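Long-range contacts in cell division control protein 4 (Saccharomyces cerevisiae, PDB 3V7D), which serves as the substrate-recognition subunit of an SCF E3 ubiquitin ligase, binding phosphorylated targets such as the CDK inhibitor SIC1 through its WD40 propeller: residues 103-108 with 403-408; 112-117 with 428-433; 412-417 with 434-439; 443-448 with 458-463. The protein carries 1 engineered substitution. One frame throughout, in Å; residues are numbered along the deposited sequence.

Interaction 1. Residues 103-108 with 403-408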
loop_
_atom_site.group_PDB
_atom_site.type_symbol
_atom_site.label_atom_id
_atom_site.label_comp_id
_atom_site.label_asym_id
_atom_site.label_seq_id
_atom_site.Cartn_x
_atom_site.Cartn_y
_atom_site.Cartn_z
ATOM N N LYS B 103 -6.480 4.728 -12.595
ATOM C CA LYS B 103 -6.394 5.119 -14.000
ATOM C C LYS B 103 -6.567 6.623 -14.171
ATOM O O LYS B 103 -5.904 7.233 -15.008
ATOM C CB LYS B 103 -7.410 4.358 -14.851
ATOM C CG LYS B 103 -6.873 3.046 -15.408
ATOM C CD LYS B 103 -7.948 2.266 -16.150
ATOM C CE LYS B 103 -7.331 1.249 -17.101
ATOM N NZ LYS B 103 -6.304 0.402 -16.437
ATOM N N ASN B 104 -7.451 7.218 -13.373
ATOM C CA ASN B 104 -7.620 8.667 -13.388
ATOM C C ASN B 104 -6.354 9.395 -12.928
ATOM O O ASN B 104 -5.897 10.314 -13.596
ATOM C CB ASN B 104 -8.827 9.086 -12.543
ATOM C CG ASN B 104 -10.139 8.610 -13.131
ATOM O OD1 ASN B 104 -10.237 8.343 -14.332
ATOM N ND2 ASN B 104 -11.160 8.511 -12.293
ATOM N N TRP B 105 -5.791 8.965 -11.798
ATOM C CA TRP B 105 -4.520 9.491 -11.307
ATOM C C TRP B 105 -3.416 9.408 -12.365
ATOM O O TRP B 105 -2.577 10.301 -12.466
ATOM C CB TRP B 105 -4.055 8.711 -10.070
ATOM C CG TRP B 105 -4.620 9.161 -8.758
ATOM C CD1 TRP B 105 -5.769 8.724 -8.164
ATOM C CD2 TRP B 105 -4.039 10.114 -7.854
ATOM N NE1 TRP B 105 -5.945 9.353 -6.952
ATOM C CE2 TRP B 105 -4.898 10.213 -6.741
ATOM C CE3 TRP B 105 -2.880 10.900 -7.885
ATOM C CZ2 TRP B 105 -4.635 11.065 -5.667
ATOM C CZ3 TRP B 105 -2.621 11.747 -6.818
ATOM C CH2 TRP B 105 -3.494 11.820 -5.724
ATOM N N TYR B 106 -3.416 8.323 -13.136
ATOM C CA TYR B 106 -2.369 8.063 -14.123
ATOM C C TYR B 106 -2.638 8.717 -15.481
ATOM O O TYR B 106 -1.730 8.854 -16.297
ATOM C CB TYR B 106 -2.198 6.555 -14.333
ATOM C CG TYR B 106 -1.337 5.847 -13.305
ATOM C CD1 TYR B 106 -0.681 6.552 -12.305
ATOM C CD2 TYR B 106 -1.170 4.466 -13.348
ATOM C CE1 TYR B 106 0.112 5.903 -11.376
ATOM C CE2 TYR B 106 -0.382 3.807 -12.421
ATOM C CZ TYR B 106 0.258 4.533 -11.440
ATOM O OH TYR B 106 1.044 3.883 -10.517
ATOM N N ASN B 107 -3.885 9.101 -15.733
ATOM C CA ASN B 107 -4.237 9.704 -17.017
ATOM C C ASN B 107 -3.850 11.184 -17.092
ATOM O O ASN B 107 -4.478 12.024 -16.449
ATOM C CB ASN B 107 -5.730 9.542 -17.283
ATOM C CG ASN B 107 -6.120 9.925 -18.701
ATOM O OD1 ASN B 107 -5.320 10.476 -19.458
ATOM N ND2 ASN B 107 -7.365 9.637 -19.065
ATOM N N PRO B 108 -2.835 11.510 -17.911
ATOM C CA PRO B 108 -2.352 12.895 -18.018
ATOM C C PRO B 108 -3.407 13.833 -18.604
ATOM O O PRO B 108 -3.252 15.052 -18.536
ATOM C CB PRO B 108 -1.159 12.779 -18.974
ATOM C CG PRO B 108 -1.458 11.580 -19.802
ATOM C CD PRO B 108 -2.199 10.620 -18.899
ATOM N N ASP B 403 2.472 3.116 -3.061
ATOM C CA ASP B 403 3.229 2.272 -3.977
ATOM C C ASP B 403 3.047 2.723 -5.422
ATOM O O ASP B 403 3.896 2.471 -6.266
ATOM C CB ASP B 403 2.821 0.804 -3.842
ATOM C CG ASP B 403 3.266 0.186 -2.528
ATOM O OD1 ASP B 403 4.184 0.734 -1.874
ATOM O OD2 ASP B 403 2.695 -0.859 -2.156
ATOM N N ASN B 404 1.941 3.407 -5.693
ATOM C CA ASN B 404 1.586 3.786 -7.052
ATOM C C ASN B 404 1.851 5.251 -7.401
ATOM O O ASN B 404 2.139 5.575 -8.551
ATOM C CB ASN B 404 0.115 3.459 -7.307
ATOM C CG ASN B 404 -0.145 1.966 -7.364
ATOM O OD1 ASN B 404 0.652 1.209 -7.912
ATOM N ND2 ASN B 404 -1.262 1.536 -6.794
ATOM N N ILE B 405 1.766 6.128 -6.405
ATOM C CA ILE B 405 1.767 7.564 -6.644
ATOM C C ILE B 405 2.682 8.317 -5.683
ATOM O O ILE B 405 2.707 8.031 -4.489
ATOM C CB ILE B 405 0.333 8.140 -6.510
ATOM C CG1 ILE B 405 -0.547 7.680 -7.674
ATOM C CG2 ILE B 405 0.353 9.662 -6.459
ATOM C CD1 ILE B 405 -0.251 8.403 -8.973
ATOM N N LEU B 406 3.434 9.276 -6.218
ATOM C CA LEU B 406 4.137 10.264 -5.409
ATOM C C LEU B 406 3.579 11.656 -5.712
ATOM O O LEU B 406 3.453 12.043 -6.875
ATOM C CB LEU B 406 5.639 10.237 -5.702
ATOM C CG LEU B 406 6.492 11.396 -5.167
ATOM C CD1 LEU B 406 6.585 11.355 -3.652
ATOM C CD2 LEU B 406 7.898 11.422 -5.798
ATOM N N VAL B 407 3.228 12.396 -4.665
ATOM C CA VAL B 407 2.853 13.794 -4.812
ATOM C C VAL B 407 3.812 14.622 -3.965
ATOM O O VAL B 407 3.973 14.350 -2.783
ATOM C CB VAL B 407 1.405 14.061 -4.348
ATOM C CG1 VAL B 407 1.076 15.542 -4.476
ATOM C CG2 VAL B 407 0.419 13.233 -5.150
ATOM N N SER B 408 4.459 15.616 -4.565
ATOM C CA SER B 408 5.449 16.416 -3.837
ATOM C C SER B 408 5.206 17.913 -3.993
ATOM O O SER B 408 4.625 18.362 -4.981
ATOM C CB SER B 408 6.866 16.062 -4.291
ATOM O OG SER B 408 6.991 16.154 -5.703
#
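The indole of W105 meets V407 at its edge, where CZ3 lies 3.8 Å from V407 CG2, close to the ring plane. I405 CG2 reaches the same carbon obliquely, at 3.6 Å from W105 CZ3. F463 stacks on this indole, and W105 NE1 is hydrogen-bonded to the carbonyl of G443. On the phenol of Y106, the carbonyl oxygen of N404 sits at the edge, in the ring plane, while I405 CD1 approaches obliquely to 3.5 Å from Y106 CE1. I405 thus wedges between the two aromatic side chains: its CG1, anti to the carbonyl carbon (chi1 -70°), carries CD1 toward the tyrosine, and CG2 turns to the tryptophan. The one hydrogen bond between the segments runs from Y106 OH to N404 O at 2.8 Å, with the donor tilted 27° from the carbonyl plane. N404's amide is engaged elsewhere, with E63 O and R420. Residues 103-106 end the long helix 87-106, whereas the strand formed by 405-408 belongs to WD 7, so this contact seats the helix leading from the F-box part against the propeller. The chemistry is mostly apolar, with a single directed bond that sets where the phenol hydroxyl ends.

Interaction 2. Residues 112-117 with 428-433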
loop_
_atom_site.group_PDB
_atom_site.type_symbol
_atom_site.label_atom_id
_atom_site.label_comp_id
_atom_site.label_asym_id
_atom_site.label_seq_id
_atom_site.Cartn_x
_atom_site.Cartn_y
_atom_site.Cartn_z
ATOM N N PRO B 112 -8.638 16.404 -12.043
ATOM C CA PRO B 112 -9.515 16.242 -10.883
ATOM C C PRO B 112 -10.369 17.481 -10.656
ATOM O O PRO B 112 -9.963 18.588 -11.025
ATOM C CB PRO B 112 -8.523 16.083 -9.723
ATOM C CG PRO B 112 -7.307 16.841 -10.180
ATOM C CD PRO B 112 -7.225 16.568 -11.656
ATOM N N GLN B 113 -11.544 17.295 -10.067
ATOM C CA GLN B 113 -12.334 18.425 -9.607
ATOM C C GLN B 113 -11.606 19.064 -8.434
ATOM O O GLN B 113 -11.038 18.368 -7.590
ATOM C CB GLN B 113 -13.722 17.978 -9.162
ATOM C CG GLN B 113 -14.696 17.696 -10.288
ATOM C CD GLN B 113 -15.954 17.025 -9.777
ATOM O OE1 GLN B 113 -17.011 17.650 -9.668
ATOM N NE2 GLN B 113 -15.843 15.746 -9.444
ATOM N N ARG B 114 -11.634 20.389 -8.380
ATOM C CA ARG B 114 -10.900 21.127 -7.363
ATOM C C ARG B 114 -11.832 21.960 -6.489
ATOM O O ARG B 114 -12.697 22.673 -6.994
ATOM C CB ARG B 114 -9.858 22.026 -8.032
ATOM C CG ARG B 114 -9.091 22.936 -7.087
ATOM C CD ARG B 114 -7.971 23.641 -7.836
ATOM N NE ARG B 114 -7.343 24.683 -7.034
ATOM C CZ ARG B 114 -6.428 25.532 -7.494
ATOM N NH1 ARG B 114 -6.031 25.468 -8.759
ATOM N NH2 ARG B 114 -5.916 26.453 -6.689
ATOM N N THR B 115 -11.655 21.852 -5.176
ATOM C CA THR B 115 -12.372 22.689 -4.222
ATOM C C THR B 115 -11.353 23.501 -3.426
ATOM O O THR B 115 -10.417 22.940 -2.848
ATOM C CB THR B 115 -13.195 21.840 -3.237
ATOM O OG1 THR B 115 -13.966 20.872 -3.957
ATOM C CG2 THR B 115 -14.124 22.721 -2.410
ATOM N N THR B 116 -11.529 24.817 -3.402
ATOM C CA THR B 116 -10.609 25.701 -2.694
ATOM C C THR B 116 -11.318 26.352 -1.510
ATOM O O THR B 116 -12.318 27.044 -1.683
ATOM C CB THR B 116 -10.043 26.791 -3.627
ATOM O OG1 THR B 116 -9.319 26.178 -4.702
ATOM C CG2 THR B 116 -9.107 27.723 -2.861
ATOM N N LEU B 117 -10.803 26.118 -0.307
ATOM C CA LEU B 117 -11.455 26.592 0.907
ATOM C C LEU B 117 -10.538 27.486 1.733
ATOM O O LEU B 117 -9.314 27.320 1.720
ATOM C CB LEU B 117 -11.918 25.403 1.755
ATOM C CG LEU B 117 -12.905 24.434 1.099
ATOM C CD1 LEU B 117 -13.100 23.205 1.971
ATOM C CD2 LEU B 117 -14.239 25.122 0.837
ATOM N N ASN B 428 0.913 21.039 -13.004
ATOM C CA ASN B 428 0.236 22.338 -12.950
ATOM C C ASN B 428 -1.132 22.403 -12.271
ATOM O O ASN B 428 -1.800 23.436 -12.326
ATOM C CB ASN B 428 0.145 22.940 -14.354
ATOM C CG ASN B 428 1.503 23.306 -14.910
ATOM O OD1 ASN B 428 2.185 24.183 -14.377
ATOM N ND2 ASN B 428 1.912 22.630 -15.975
ATOM N N ILE B 429 -1.548 21.315 -11.633
ATOM C CA ILE B 429 -2.870 21.267 -11.010
ATOM C C ILE B 429 -3.081 22.385 -9.983
ATOM O O ILE B 429 -4.149 22.999 -9.933
ATOM C CB ILE B 429 -3.157 19.884 -10.382
ATOM C CG1 ILE B 429 -3.179 18.817 -11.479
ATOM C CG2 ILE B 429 -4.490 19.900 -9.672
ATOM C CD1 ILE B 429 -3.609 17.461 -11.014
ATOM N N LEU B 430 -2.054 22.657 -9.182
ATOM C CA LEU B 430 -2.107 23.744 -8.207
ATOM C C LEU B 430 -1.109 24.836 -8.582
ATOM O O LEU B 430 -0.366 25.342 -7.738
ATOM C CB LEU B 430 -1.831 23.220 -6.795
ATOM C CG LEU B 430 -2.852 22.215 -6.259
ATOM C CD1 LEU B 430 -2.495 21.777 -4.840
ATOM C CD2 LEU B 430 -4.257 22.806 -6.305
ATOM N N LYS B 431 -1.104 25.187 -9.863
ATOM C CA LYS B 431 -0.167 26.157 -10.424
ATOM C C LYS B 431 -0.189 27.505 -9.695
ATOM O O LYS B 431 0.853 28.137 -9.526
ATOM C CB LYS B 431 -0.460 26.356 -11.916
ATOM C CG LYS B 431 0.489 27.300 -12.649
ATOM C CD LYS B 431 0.157 27.336 -14.136
ATOM C CE LYS B 431 0.902 28.448 -14.864
ATOM N NZ LYS B 431 2.380 28.288 -14.760
ATOM N N ASP B 432 -1.367 27.938 -9.253
ATOM C CA ASP B 432 -1.504 29.256 -8.633
ATOM C C ASP B 432 -0.989 29.310 -7.193
ATOM O O ASP B 432 -0.884 30.387 -6.606
ATOM C CB ASP B 432 -2.952 29.764 -8.722
ATOM C CG ASP B 432 -3.921 28.924 -7.907
ATOM O OD1 ASP B 432 -3.598 27.754 -7.608
ATOM O OD2 ASP B 432 -5.010 29.435 -7.572
ATOM N N ALA B 433 -0.664 28.150 -6.631
ATOM C CA ALA B 433 -0.102 28.100 -5.284
ATOM C C ALA B 433 1.326 28.654 -5.271
ATOM O O ALA B 433 2.081 28.447 -6.219
ATOM C CB ALA B 433 -0.130 26.672 -4.748
HETATM O O HOH W 1 -6.750 23.304 -10.874
HETATM O O HOH W 2 -3.946 26.907 -10.352
#
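R114 and D432 form a salt bridge in which R114 NH2 donates to D432 OD1 at 2.8 Å, with an N-H...O angle of 160°. The carboxylate oxygen uses its syn lone pair and lies near the guanidinium plane, although the two flat groups are turned 72° apart. R114 NH2 has a second anionic partner in E459. At NH1, two waters in the guanidinium plane extend the grip: water 1, 3.1 Å from R114 NH1, donates to I429 O, and water 2, 3.0 Å from R114 NH1, accepts from the backbone N of D432. The arginine chain is extended, with CG anti to the backbone N (chi1 175°), and this carries its head from the strand across to the loop. There L430 CD2 covers the centre of one guanidinium face, 3.7 Å from R114 CZ. Farther out, P112 and I429 meet tip to tip, with P112 CD 3.8 Å from I429 CD1. A leucine in place of R114 would probably leave D432 and E459 without their shared cation and break both water bridges to the loop. The guanidinium, set between two carboxylates, is likely to stay charged, tying the loop before strand 435-442 to strand 113-118 of the closing blade.

Interaction 3. Residues 412-417 with 434-439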
loop_
_atom_site.group_PDB
_atom_site.type_symbol
_atom_site.label_atom_id
_atom_site.label_comp_id
_atom_site.label_asym_id
_atom_site.label_seq_id
_atom_site.Cartn_x
_atom_site.Cartn_y
_atom_site.Cartn_z
ATOM N N ASN B 412 6.272 27.230 -5.483
ATOM C CA ASN B 412 5.775 27.298 -6.858
ATOM C C ASN B 412 5.591 25.958 -7.567
ATOM O O ASN B 412 5.290 25.926 -8.763
ATOM C CB ASN B 412 6.649 28.222 -7.712
ATOM C CG ASN B 412 6.608 29.659 -7.242
ATOM O OD1 ASN B 412 5.551 30.176 -6.876
ATOM N ND2 ASN B 412 7.763 30.314 -7.244
ATOM N N GLN B 413 5.758 24.855 -6.844
ATOM C CA GLN B 413 5.664 23.539 -7.480
ATOM C C GLN B 413 4.799 22.526 -6.736
ATOM O O GLN B 413 4.898 22.363 -5.519
ATOM C CB GLN B 413 7.054 22.943 -7.714
ATOM C CG GLN B 413 7.893 23.695 -8.730
ATOM C CD GLN B 413 8.760 22.765 -9.556
ATOM O OE1 GLN B 413 8.685 21.542 -9.423
ATOM N NE2 GLN B 413 9.579 23.339 -10.423
ATOM N N PHE B 414 3.961 21.836 -7.497
ATOM C CA PHE B 414 3.113 20.780 -6.974
ATOM C C PHE B 414 3.078 19.699 -8.047
ATOM O O PHE B 414 2.492 19.892 -9.113
ATOM C CB PHE B 414 1.715 21.330 -6.689
ATOM C CG PHE B 414 0.768 20.328 -6.082
ATOM C CD1 PHE B 414 0.820 20.033 -4.730
ATOM C CD2 PHE B 414 -0.198 19.707 -6.862
ATOM C CE1 PHE B 414 -0.059 19.122 -4.165
ATOM C CE2 PHE B 414 -1.080 18.791 -6.307
ATOM C CZ PHE B 414 -1.012 18.500 -4.955
ATOM N N ASN B 415 3.734 18.575 -7.772
ATOM C CA ASN B 415 3.925 17.526 -8.772
ATOM C C ASN B 415 3.307 16.177 -8.397
ATOM O O ASN B 415 3.357 15.753 -7.245
ATOM C CB ASN B 415 5.416 17.336 -9.057
ATOM C CG ASN B 415 6.077 18.600 -9.571
ATOM O OD1 ASN B 415 5.583 19.236 -10.500
ATOM N ND2 ASN B 415 7.194 18.977 -8.960
ATOM N N ILE B 416 2.740 15.506 -9.392
ATOM C CA ILE B 416 2.188 14.172 -9.216
ATOM C C ILE B 416 2.951 13.217 -10.130
ATOM O O ILE B 416 2.971 13.401 -11.353
ATOM C CB ILE B 416 0.679 14.147 -9.551
ATOM C CG1 ILE B 416 -0.076 15.146 -8.671
ATOM C CG2 ILE B 416 0.101 12.743 -9.381
ATOM C CD1 ILE B 416 -1.563 15.214 -8.951
ATOM N N TYR B 417 3.597 12.212 -9.540
ATOM C CA TYR B 417 4.392 11.259 -10.319
ATOM C C TYR B 417 3.801 9.846 -10.343
ATOM O O TYR B 417 3.363 9.323 -9.319
ATOM C CB TYR B 417 5.820 11.165 -9.780
ATOM C CG TYR B 417 6.580 12.468 -9.683
ATOM C CD1 TYR B 417 6.516 13.251 -8.532
ATOM C CD2 TYR B 417 7.391 12.900 -10.724
ATOM C CE1 TYR B 417 7.225 14.436 -8.431
ATOM C CE2 TYR B 417 8.102 14.085 -10.634
ATOM C CZ TYR B 417 8.017 14.848 -9.488
ATOM O OH TYR B 417 8.730 16.025 -9.401
ATOM N N ASP B 434 1.683 29.370 -4.205
ATOM C CA ASP B 434 3.040 29.890 -4.043
ATOM C C ASP B 434 3.867 28.938 -3.185
ATOM O O ASP B 434 5.066 28.768 -3.407
ATOM C CB ASP B 434 3.024 31.277 -3.396
ATOM C CG ASP B 434 2.423 32.339 -4.298
ATOM O OD1 ASP B 434 2.653 32.284 -5.525
ATOM O OD2 ASP B 434 1.724 33.232 -3.774
ATOM N N GLN B 435 3.219 28.331 -2.194
ATOM C CA GLN B 435 3.859 27.326 -1.355
ATOM C C GLN B 435 2.907 26.162 -1.128
ATOM O O GLN B 435 1.688 26.341 -1.108
ATOM C CB GLN B 435 4.261 27.916 -0.001
ATOM C CG GLN B 435 5.179 29.118 -0.080
ATOM C CD GLN B 435 6.643 28.741 -0.176
ATOM O OE1 GLN B 435 6.995 27.560 -0.227
ATOM N NE2 GLN B 435 7.510 29.751 -0.191
ATOM N N ILE B 436 3.468 24.969 -0.968
ATOM C CA ILE B 436 2.689 23.809 -0.559
ATOM C C ILE B 436 3.167 23.414 0.828
ATOM O O ILE B 436 4.272 22.905 0.980
ATOM C CB ILE B 436 2.893 22.620 -1.510
ATOM C CG1 ILE B 436 2.809 23.081 -2.970
ATOM C CG2 ILE B 436 1.880 21.515 -1.205
ATOM C CD1 ILE B 436 1.446 23.594 -3.367
ATOM N N TRP B 437 2.345 23.664 1.842
ATOM C CA TRP B 437 2.773 23.428 3.215
ATOM C C TRP B 437 2.625 21.967 3.619
ATOM O O TRP B 437 3.465 21.423 4.328
ATOM C CB TRP B 437 2.015 24.336 4.187
ATOM C CG TRP B 437 2.255 25.797 3.938
ATOM C CD1 TRP B 437 1.316 26.749 3.659
ATOM C CD2 TRP B 437 3.523 26.468 3.923
ATOM N NE1 TRP B 437 1.921 27.971 3.483
ATOM C CE2 TRP B 437 3.274 27.824 3.637
ATOM C CE3 TRP B 437 4.842 26.052 4.128
ATOM C CZ2 TRP B 437 4.295 28.767 3.552
ATOM C CZ3 TRP B 437 5.856 26.990 4.042
ATOM C CH2 TRP B 437 5.576 28.332 3.757
ATOM N N SER B 438 1.556 21.330 3.163
ATOM C CA SER B 438 1.306 19.949 3.535
ATOM C C SER B 438 0.437 19.264 2.494
ATOM O O SER B 438 -0.535 19.841 2.013
ATOM C CB SER B 438 0.639 19.884 4.910
ATOM O OG SER B 438 0.530 18.545 5.352
ATOM N N VAL B 439 0.801 18.037 2.139
ATOM C CA VAL B 439 0.029 17.265 1.180
ATOM C C VAL B 439 -0.226 15.851 1.715
ATOM O O VAL B 439 0.619 15.260 2.387
ATOM C CB VAL B 439 0.705 17.232 -0.224
ATOM C CG1 VAL B 439 1.885 16.266 -0.252
ATOM C CG2 VAL B 439 -0.299 16.846 -1.280
#
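F414 and I436 form the close-packed part of this contact, crossing at about a right angle. I436 CD1 lies 3.9 Å from F414 CD1, and I436 CG1 rests 3.4 Å from the carbonyl oxygen of Q413. The phenylalanine, with CG anti to the backbone N (chi1 -177°), swings its ring across to the other strand, where V439 CG2 meets the ring edge, 3.7 Å from F414 CE1. An alanine instead of I436 would take away the branches that lean on F414 and is likely to leave a gap beside that ring and the Q413 carbonyl. The other end is looser and more exposed. Here N412 N donates to D434 O at 2.9 Å, the donor standing 50° out of the carbonyl plane, away from either lone pair. The acidic group of D434 leads elsewhere, to the backbone N of D453, and N412 OD1 comes no nearer than 3.8 Å to D434 OD1. Within the 412-417 segment, N415 ND2 donates to Q413 OE1 at 3.0 Å, while Q413 NE2 bonds T391 OG1. The strand segments 413-417 and 435-439 run at 62° to each other, 7.2 Å apart at closest approach, and belong to different sheets. They are strands of adjacent propeller blades, facing each other across the interface: L446 of strand 445-452 touches both F414 and V439, V407 of strand 405-410 does the same, and classic beta bulges at D434-Q435 and W437-S438 interrupt the pairing of 435-442 with 445-452.

Interaction 4. Residues 443-448 with 458-463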
loop_
_atom_site.group_PDB
_atom_site.type_symbol
_atom_site.label_atom_id
_atom_site.label_comp_id
_atom_site.label_asym_id
_atom_site.label_seq_id
_atom_site.Cartn_x
_atom_site.Cartn_y
_atom_site.Cartn_z
ATOM N N GLY B 443 -6.770 7.151 -1.754
ATOM C CA GLY B 443 -7.735 6.787 -2.774
ATOM C C GLY B 443 -8.043 7.912 -3.747
ATOM O O GLY B 443 -7.161 8.410 -4.446
ATOM N N LYS B 444 -9.306 8.321 -3.777
ATOM C CA LYS B 444 -9.783 9.289 -4.757
ATOM C C LYS B 444 -9.542 10.734 -4.329
ATOM O O LYS B 444 -9.782 11.662 -5.102
ATOM C CB LYS B 444 -11.280 9.089 -4.990
ATOM C CG LYS B 444 -12.102 9.155 -3.707
ATOM C CD LYS B 444 -13.589 8.969 -3.964
ATOM C CE LYS B 444 -14.283 10.308 -4.157
ATOM N NZ LYS B 444 -15.619 10.142 -4.777
ATOM N N THR B 445 -9.078 10.922 -3.099
ATOM C CA THR B 445 -9.002 12.259 -2.524
ATOM C C THR B 445 -7.575 12.687 -2.226
ATOM O O THR B 445 -6.829 11.984 -1.541
ATOM C CB THR B 445 -9.833 12.365 -1.233
ATOM O OG1 THR B 445 -11.176 11.934 -1.490
ATOM C CG2 THR B 445 -9.848 13.802 -0.722
ATOM N N LEU B 446 -7.211 13.854 -2.746
ATOM C CA LEU B 446 -5.910 14.458 -2.494
ATOM C C LEU B 446 -6.132 15.822 -1.838
ATOM O O LEU B 446 -6.900 16.643 -2.344
ATOM C CB LEU B 446 -5.145 14.594 -3.815
ATOM C CG LEU B 446 -3.956 15.552 -3.955
ATOM C CD1 LEU B 446 -2.825 15.167 -3.041
ATOM C CD2 LEU B 446 -3.465 15.583 -5.400
ATOM N N VAL B 447 -5.492 16.058 -0.697
ATOM C CA VAL B 447 -5.631 17.348 -0.025
ATOM C C VAL B 447 -4.292 18.054 0.154
ATOM O O VAL B 447 -3.264 17.414 0.384
ATOM C CB VAL B 447 -6.356 17.240 1.342
ATOM C CG1 VAL B 447 -7.738 16.625 1.166
ATOM C CG2 VAL B 447 -5.528 16.442 2.349
ATOM N N ALA B 448 -4.311 19.380 0.047
ATOM C CA ALA B 448 -3.099 20.171 0.233
ATOM C C ALA B 448 -3.367 21.514 0.903
ATOM O O ALA B 448 -4.263 22.262 0.501
ATOM C CB ALA B 448 -2.374 20.372 -1.093
ATOM N N LEU B 458 -6.985 25.676 1.864
ATOM C CA LEU B 458 -6.997 24.226 1.768
ATOM C C LEU B 458 -7.499 23.836 0.391
ATOM O O LEU B 458 -8.581 24.254 -0.032
ATOM C CB LEU B 458 -7.880 23.589 2.845
ATOM C CG LEU B 458 -7.953 22.056 2.778
ATOM C CD1 LEU B 458 -6.600 21.433 3.090
ATOM C CD2 LEU B 458 -9.015 21.504 3.708
ATOM N N GLU B 459 -6.701 23.042 -0.311
ATOM C CA GLU B 459 -7.084 22.550 -1.622
ATOM C C GLU B 459 -7.523 21.095 -1.520
ATOM O O GLU B 459 -6.861 20.282 -0.870
ATOM C CB GLU B 459 -5.915 22.686 -2.600
ATOM C CG GLU B 459 -5.398 24.114 -2.753
ATOM C CD GLU B 459 -6.270 24.968 -3.663
ATOM O OE1 GLU B 459 -5.901 26.132 -3.921
ATOM O OE2 GLU B 459 -7.319 24.474 -4.131
ATOM N N ILE B 460 -8.647 20.772 -2.149
ATOM C CA ILE B 460 -9.125 19.397 -2.200
ATOM C C ILE B 460 -9.328 18.948 -3.644
ATOM O O ILE B 460 -10.120 19.535 -4.384
ATOM C CB ILE B 460 -10.436 19.216 -1.415
ATOM C CG1 ILE B 460 -10.265 19.684 0.032
ATOM C CG2 ILE B 460 -10.876 17.764 -1.449
ATOM C CD1 ILE B 460 -11.558 19.655 0.837
ATOM N N LEU B 461 -8.605 17.904 -4.034
ATOM C CA LEU B 461 -8.678 17.368 -5.389
ATOM C C LEU B 461 -9.357 16.000 -5.414
ATOM O O LEU B 461 -9.022 15.105 -4.635
ATOM C CB LEU B 461 -7.281 17.291 -6.003
ATOM C CG LEU B 461 -6.577 18.649 -6.027
ATOM C CD1 LEU B 461 -5.119 18.511 -6.418
ATOM C CD2 LEU B 461 -7.299 19.592 -6.974
ATOM N N ASP B 462 -10.311 15.852 -6.326
ATOM C CA ASP B 462 -11.167 14.672 -6.388
ATOM C C ASP B 462 -10.866 13.879 -7.663
ATOM O O ASP B 462 -11.105 14.368 -8.762
ATOM C CB ASP B 462 -12.629 15.129 -6.377
ATOM C CG ASP B 462 -13.619 13.979 -6.245
ATOM O OD1 ASP B 462 -13.222 12.802 -6.375
ATOM O OD2 ASP B 462 -14.817 14.268 -6.018
ATOM N N PHE B 463 -10.350 12.658 -7.514
ATOM C CA PHE B 463 -9.978 11.827 -8.667
ATOM C C PHE B 463 -11.007 10.736 -9.002
ATOM O O PHE B 463 -10.717 9.797 -9.751
ATOM C CB PHE B 463 -8.590 11.199 -8.475
ATOM C CG PHE B 463 -7.447 12.172 -8.634
ATOM C CD1 PHE B 463 -7.039 12.967 -7.572
ATOM C CD2 PHE B 463 -6.778 12.284 -9.842
ATOM C CE1 PHE B 463 -5.984 13.859 -7.713
ATOM C CE2 PHE B 463 -5.720 13.176 -9.991
ATOM C CZ PHE B 463 -5.322 13.962 -8.925
#
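The hairpin of strands 445-452 and 455-462 forms the middle of the four-stranded blade that closes the propeller, and residues 443-448 pair with 458-463 along it. The strand segments run antiparallel at 164°. L446 and L461 form a hydrogen-bonded pair: L461 N donates to L446 O at 2.7 Å, nearly along the C=O axis, and L446 N returns a bond to L461 O. A448 and E459 make the next such pair, and F463 N donates to K444 O at 2.7 Å with an angle of 173°. On the face of L446 and L461 the leucines lie side by side, CD2 of L446 being 3.5 Å from CD1 of L461. L446 CG is anti to the backbone N (chi1 161°), and its CD2 also reaches the edge of the F463 ring, 3.8 Å from F463 CE1. On the other face, V447 CG1 stands 4.1 Å from I460 CG1. K444 and D462 lie alongside each other as a long ion pair, K444 NZ to D462 OD1 3.9 Å, and both also bond S464 OG. Strand 113-118, from the beginning of the propeller, pairs with 455-462 on its outer side, so that N-terminal and C-terminal strands share one blade: the Velcro closure of WD40 propellers.

How the interactions relate
The four contacts cluster round the closure of the WD40 propeller, their centres about 9 to 16 Å apart. Interactions 2, 3 and 4 all reach the sheet of strands 113-118, 455-462, 445-452 and 435-442, while interactions 1 and 3 share the preceding sheet through neighbouring strands 405-410 and 413-418. Along the chain, interaction 2 crosses interactions 1 and 3, and interaction 4 comes after all three have closed. Helix 87-106 leads directly toward strand 113-118, and N104 ND2 bonds F463 O, joining interactions 1 and 4. The ring closure and the docking of the linking helix are thus coupled, which is consistent with a fixed placement of the substrate-binding propeller relative to the F-box part.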